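Local coordinates for ancestral D-type dye decolorizing peroxidase (Geotrichum candidum, PDB 7ANV), which is a haem peroxidase that probably uses hydrogen peroxide to oxidise dyes and other bulky substrates, as dye-decolorizing peroxidases do, at residues A[24-29]-A[82-87]; A[129-134]-A[250-255]. All blocks are in the same frame, centred on the assembly; numbering follows the deposited sequence.

Contact 1. Residues A[24-29]-A[82-87]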
# COMPACT_ATOMS: atom_id res chain seq x y z
N PHE A 24 10.17 10.08 8.38
CA PHE A 24 10.57 10.74 9.65
C PHE A 24 9.29 11.03 10.44
O PHE A 24 8.52 11.98 10.11
CB PHE A 24 11.39 11.99 9.30
CG PHE A 24 11.91 12.74 10.47
CD1 PHE A 24 11.11 13.65 11.14
CD2 PHE A 24 13.23 12.61 10.85
CE1 PHE A 24 11.65 14.40 12.19
CE2 PHE A 24 13.75 13.35 11.90
CZ PHE A 24 12.94 14.23 12.57
N PHE A 25 9.04 10.19 11.45
CA PHE A 25 7.81 10.28 12.27
C PHE A 25 8.15 11.19 13.45
O PHE A 25 9.19 11.00 14.12
CB PHE A 25 7.35 8.91 12.76
CG PHE A 25 6.97 7.99 11.65
CD1 PHE A 25 5.68 8.02 11.13
CD2 PHE A 25 7.87 7.08 11.13
CE1 PHE A 25 5.32 7.15 10.12
CE2 PHE A 25 7.50 6.23 10.10
CZ PHE A 25 6.22 6.24 9.61
N PHE A 26 7.34 12.20 13.68
CA PHE A 26 7.70 13.23 14.67
C PHE A 26 6.54 13.51 15.60
O PHE A 26 5.37 13.26 15.29
CB PHE A 26 8.17 14.51 13.99
CG PHE A 26 7.11 15.19 13.16
CD1 PHE A 26 6.27 16.14 13.72
CD2 PHE A 26 6.99 14.90 11.82
CE1 PHE A 26 5.30 16.77 12.96
CE2 PHE A 26 6.01 15.51 11.06
CZ PHE A 26 5.17 16.45 11.62
N LYS A 27 6.93 14.00 16.78
CA LYS A 27 6.03 14.60 17.78
C LYS A 27 6.31 16.09 17.76
O LYS A 27 7.50 16.49 17.72
CB LYS A 27 6.31 13.96 19.14
CG LYS A 27 5.49 14.49 20.29
CD LYS A 27 5.86 13.82 21.60
CE LYS A 27 4.93 14.17 22.75
NZ LYS A 27 5.66 14.05 24.04
N ILE A 28 5.25 16.89 17.77
CA ILE A 28 5.33 18.37 17.91
C ILE A 28 5.50 18.67 19.40
O ILE A 28 4.59 18.34 20.19
CB ILE A 28 4.12 19.06 17.30
CG1 ILE A 28 4.02 18.77 15.80
CG2 ILE A 28 4.13 20.55 17.64
CD1 ILE A 28 2.69 19.10 15.17
N THR A 29 6.61 19.31 19.77
CA THR A 29 6.92 19.65 21.19
C THR A 29 6.67 21.14 21.44
O THR A 29 6.66 21.54 22.60
CB THR A 29 8.36 19.25 21.52
OG1 THR A 29 9.24 19.87 20.58
CG2 THR A 29 8.57 17.77 21.42
N ILE A 82 4.54 16.00 3.58
CA ILE A 82 4.27 16.00 5.03
C ILE A 82 2.81 15.64 5.27
O ILE A 82 1.92 16.12 4.54
CB ILE A 82 4.65 17.34 5.68
CG1 ILE A 82 4.61 17.24 7.20
CG2 ILE A 82 3.82 18.51 5.12
CD1 ILE A 82 5.22 18.41 7.92
N ALA A 83 2.57 14.90 6.35
CA ALA A 83 1.21 14.46 6.71
C ALA A 83 1.11 14.48 8.23
O ALA A 83 2.12 14.28 8.92
CB ALA A 83 0.88 13.11 6.12
N PHE A 84 -0.11 14.62 8.71
CA PHE A 84 -0.44 14.84 10.14
C PHE A 84 -1.40 13.76 10.59
O PHE A 84 -2.38 13.48 9.89
CB PHE A 84 -1.04 16.24 10.34
CG PHE A 84 -0.05 17.32 10.06
CD1 PHE A 84 0.81 17.77 11.03
CD2 PHE A 84 0.03 17.88 8.79
CE1 PHE A 84 1.74 18.75 10.75
CE2 PHE A 84 1.00 18.83 8.51
CZ PHE A 84 1.82 19.28 9.50
N SER A 85 -1.19 13.24 11.80
CA SER A 85 -2.18 12.35 12.47
C SER A 85 -3.24 13.23 13.13
O SER A 85 -2.97 14.45 13.37
CB SER A 85 -1.46 11.47 13.48
OG SER A 85 -1.01 12.29 14.54
N HIS A 86 -4.35 12.63 13.56
CA HIS A 86 -5.34 13.34 14.40
C HIS A 86 -4.64 13.94 15.65
O HIS A 86 -4.97 15.11 16.01
CB HIS A 86 -6.51 12.42 14.75
CG HIS A 86 -7.34 13.01 15.84
ND1 HIS A 86 -8.18 14.06 15.62
CD2 HIS A 86 -7.40 12.74 17.16
CE1 HIS A 86 -8.77 14.39 16.75
NE2 HIS A 86 -8.28 13.63 17.71
N ALA A 87 -3.76 13.18 16.33
CA ALA A 87 -3.02 13.65 17.54
C ALA A 87 -2.21 14.93 17.21
O ALA A 87 -2.18 15.86 18.03
CB ALA A 87 -2.11 12.55 18.06
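Ser85 OG, one residue past the Phe84 ring that packs against Phe26, is a hydroxyl held by two hydrogen bonds, with Gly88 N, which it caps at the start of helix 86-92, and with Ile140 O. These bonds are likely to steady the chain as it enters the helix. Before the helix the contact is wholly apolar. Strand 142-148 lies between the two strands in the antiparallel sheet, and Phe26 and Phe84, whose CA atoms are 9.5 Å apart, meet across it. With CG of Phe26 between the backbone N and the carbonyl carbon (chi1 64°), the ring reaches strand 78-84 mainly through CZ. Phe26 CZ lies 4.2 Å from Phe84 CE1, which approaches at the edge of the Phe26 ring. The same CZ is 4.2 Å from Ile82 CD1, the end of a side chain crossing that of Phe26 at about a right angle. Ile28 CG1 comes within 3.7 Å of Phe26 CE1, again at the ring edge. Leu89, Leu92 and Phe486 also pack on Phe84. The chemistry implies a cluster held by the burial of hydrocarbon, joining two strands of a ferredoxin-like sheet that share no direct edge.

Contact 2. Residues A[129-134]-A[250-255]. With HEM (protoporphyrin IX containing Fe), chain B.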
# COMPACT_ATOMS: atom_id res chain seq x y z
N PRO A 129 -1.53 -4.70 20.24
CA PRO A 129 -0.95 -5.40 19.10
C PRO A 129 0.54 -5.62 19.31
O PRO A 129 1.13 -4.81 20.03
CB PRO A 129 -1.19 -4.45 17.94
CG PRO A 129 -1.19 -3.08 18.58
CD PRO A 129 -1.88 -3.31 19.92
N ASP A 130 1.12 -6.61 18.64
CA ASP A 130 2.57 -6.90 18.73
C ASP A 130 3.35 -5.95 17.81
O ASP A 130 4.15 -6.42 16.97
CB ASP A 130 2.88 -8.36 18.37
CG ASP A 130 2.25 -9.37 19.31
OD1 ASP A 130 1.93 -8.98 20.47
OD2 ASP A 130 2.09 -10.53 18.88
N TRP A 131 3.16 -4.64 17.98
CA TRP A 131 3.79 -3.59 17.14
C TRP A 131 5.19 -3.23 17.64
O TRP A 131 5.51 -3.54 18.82
CB TRP A 131 2.90 -2.36 17.17
CG TRP A 131 1.71 -2.45 16.27
CD1 TRP A 131 1.27 -3.54 15.56
CD2 TRP A 131 0.81 -1.38 15.96
NE1 TRP A 131 0.13 -3.22 14.88
CE2 TRP A 131 -0.15 -1.90 15.08
CE3 TRP A 131 0.73 -0.04 16.33
CZ2 TRP A 131 -1.17 -1.11 14.55
CZ3 TRP A 131 -0.28 0.75 15.83
CH2 TRP A 131 -1.21 0.21 14.96
N ASP A 132 6.00 -2.56 16.80
CA ASP A 132 7.26 -1.92 17.26
C ASP A 132 6.85 -0.89 18.31
O ASP A 132 5.82 -0.22 18.15
CB ASP A 132 8.08 -1.28 16.13
CG ASP A 132 8.59 -2.27 15.09
OD1 ASP A 132 8.67 -3.48 15.42
OD2 ASP A 132 8.96 -1.83 13.98
N PRO A 133 7.66 -0.71 19.38
CA PRO A 133 7.36 0.24 20.46
C PRO A 133 6.95 1.65 19.99
O PRO A 133 6.03 2.18 20.53
CB PRO A 133 8.67 0.30 21.25
CG PRO A 133 9.29 -1.06 21.03
CD PRO A 133 8.90 -1.46 19.62
N ALA A 134 7.62 2.20 18.97
CA ALA A 134 7.40 3.59 18.51
C ALA A 134 5.96 3.77 18.04
O ALA A 134 5.41 4.83 18.26
CB ALA A 134 8.40 3.95 17.42
N VAL A 250 -2.36 6.22 4.65
CA VAL A 250 -2.24 5.03 5.53
C VAL A 250 -0.81 4.53 5.45
O VAL A 250 -0.37 4.17 4.35
CB VAL A 250 -3.22 3.92 5.11
CG1 VAL A 250 -2.95 2.67 5.93
CG2 VAL A 250 -4.68 4.39 5.21
N PHE A 251 -0.15 4.43 6.60
CA PHE A 251 1.19 3.83 6.72
C PHE A 251 1.09 2.50 7.48
O PHE A 251 0.57 2.50 8.57
CB PHE A 251 2.17 4.81 7.35
CG PHE A 251 3.59 4.30 7.35
CD1 PHE A 251 4.02 3.43 8.34
CD2 PHE A 251 4.49 4.70 6.37
CE1 PHE A 251 5.32 2.92 8.32
CE2 PHE A 251 5.78 4.17 6.33
CZ PHE A 251 6.19 3.30 7.31
N ARG A 252 1.66 1.44 6.93
CA ARG A 252 1.85 0.17 7.63
C ARG A 252 3.26 -0.36 7.39
O ARG A 252 3.66 -0.50 6.24
CB ARG A 252 0.87 -0.90 7.13
CG ARG A 252 -0.59 -0.51 7.20
CD ARG A 252 -1.22 -0.91 8.49
NE ARG A 252 -1.47 -2.35 8.56
CZ ARG A 252 -1.71 -3.06 9.67
NH1 ARG A 252 -1.61 -2.52 10.88
NH2 ARG A 252 -2.03 -4.34 9.54
N LYS A 253 3.97 -0.63 8.46
CA LYS A 253 5.24 -1.37 8.39
C LYS A 253 4.91 -2.86 8.40
O LYS A 253 4.40 -3.37 9.42
CB LYS A 253 6.18 -0.98 9.53
CG LYS A 253 7.50 -1.70 9.45
CD LYS A 253 8.44 -1.47 10.62
CE LYS A 253 9.60 -2.44 10.50
NZ LYS A 253 10.56 -2.35 11.63
N LEU A 254 5.13 -3.54 7.28
CA LEU A 254 4.73 -4.96 7.10
C LEU A 254 6.03 -5.77 6.91
O LEU A 254 6.63 -5.76 5.81
CB LEU A 254 3.80 -5.13 5.91
CG LEU A 254 2.54 -4.29 6.00
CD1 LEU A 254 1.68 -4.47 4.74
CD2 LEU A 254 1.76 -4.63 7.27
N GLN A 255 6.42 -6.45 7.97
CA GLN A 255 7.61 -7.33 7.93
C GLN A 255 7.31 -8.54 7.04
O GLN A 255 6.21 -9.12 7.17
CB GLN A 255 7.95 -7.78 9.34
CG GLN A 255 9.19 -8.65 9.34
CD GLN A 255 9.50 -9.23 10.69
OE1 GLN A 255 8.78 -9.01 11.66
NE2 GLN A 255 10.59 -9.99 10.74
CHA HEM B . -1.17 -5.30 -5.69
CHB HEM B . 2.23 -7.39 -2.94
CHC HEM B . 0.15 -5.43 1.04
CHD HEM B . -3.43 -3.71 -1.73
C1A HEM B . -0.07 -6.02 -5.27
C2A HEM B . 0.82 -6.70 -6.14
C3A HEM B . 1.77 -7.31 -5.37
C4A HEM B . 1.49 -6.97 -4.02
CMA HEM B . 2.95 -8.14 -5.85
CAA HEM B . 0.71 -6.82 -7.65
CBA HEM B . 1.18 -5.61 -8.44
CGA HEM B . 0.07 -4.76 -8.98
O1A HEM B . -1.01 -5.19 -9.44
O2A HEM B . 0.25 -3.58 -9.00
C1B HEM B . 1.94 -7.03 -1.61
C2B HEM B . 2.76 -7.39 -0.50
C3B HEM B . 2.21 -6.84 0.62
C4B HEM B . 1.00 -6.10 0.16
CMB HEM B . 4.00 -8.23 -0.54
CAB HEM B . 2.66 -6.85 2.03
CBB HEM B . 3.94 -7.07 2.44
C1C HEM B . -1.04 -4.81 0.64
C2C HEM B . -1.99 -4.21 1.49
C3C HEM B . -3.02 -3.76 0.68
C4C HEM B . -2.67 -4.07 -0.66
CMC HEM B . -1.88 -4.11 3.00
CAC HEM B . -4.28 -3.09 1.02
CBC HEM B . -4.85 -3.18 2.21
C1D HEM B . -3.04 -3.97 -3.04
C2D HEM B . -3.85 -3.47 -4.17
C3D HEM B . -3.22 -3.94 -5.27
C4D HEM B . -2.04 -4.70 -4.80
CMD HEM B . -5.12 -2.62 -4.17
CAD HEM B . -3.64 -3.70 -6.70
CBD HEM B . -4.72 -4.69 -7.18
CGD HEM B . -5.21 -4.35 -8.56
O1D HEM B . -5.28 -5.30 -9.37
O2D HEM B . -5.56 -3.18 -8.86
NA HEM B . 0.35 -6.18 -3.96
NB HEM B . 0.93 -6.25 -1.18
NC HEM B . -1.48 -4.76 -0.66
ND HEM B . -1.99 -4.73 -3.44
FE HEM B . -0.60 -5.52 -2.37
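The second four-stranded antiparallel sheet of this DyP-type peroxidase, ferredoxin-like in topology, meets the start of helix 133-137 here, strand 247-256 supplying Arg252 and Lys253 against Trp131 and Asp132. A salt bridge carries the contact: Lys253 NZ donates to the syn lone pair of Asp132 OD2, at 2.9 Å. Lys253 reaches it fully extended, its CG opposite the backbone N (chi1 -178°), and its CD passes 3.4 Å from Asp132 OD2. Although Asp132 occupies the N-cap position, its carboxylate makes no capping bond. Asp389 is a second anionic partner of Lys253 NZ, so replacement by a methionine would probably leave two carboxylates without their shared cation. Beside this pair, Arg252 bends at chi2 and chi3 until NH1 stands 4.0 Å from Trp131 CZ2. Trp131 CZ2 lies at the edge of the guanidinium, near its plane, the two planes 62° apart, while Pro129 CG lies 3.6 Å above one indole face. Asp117 holds both groups, through Trp131 NE1 and Arg252 NH2. Further along the strand, Leu254 CD1 touches haem CAB at 3.7 Å. Helix 108-115 packs on Trp131, and strand 247-256 runs between strands 391-398 and 466-476, antiparallel to both.

Both contacts are buried, yet they illustrate how chemistry can follow position in a fold built from two similar four-stranded sheets. Contact 1 stays within the first sheet, bridging an inner strand and an outermost one, its centre about 20 Å from the centre of the chain, and relies on hydrocarbon alone. Contact 2, its centre about 14 Å from the centre of the chain, ties an inner strand of the second sheet to a loop and helix start, and uses charge, with the partly exposed Asp132 the less enclosed partner. Their centres are 16 Å apart, and side chains of strands 20-28 and 247-256 touch: Phe25 CZ lies 3.7 Å from Phe251 CE1, the rings edge to face. Only contact 2 reaches the haem.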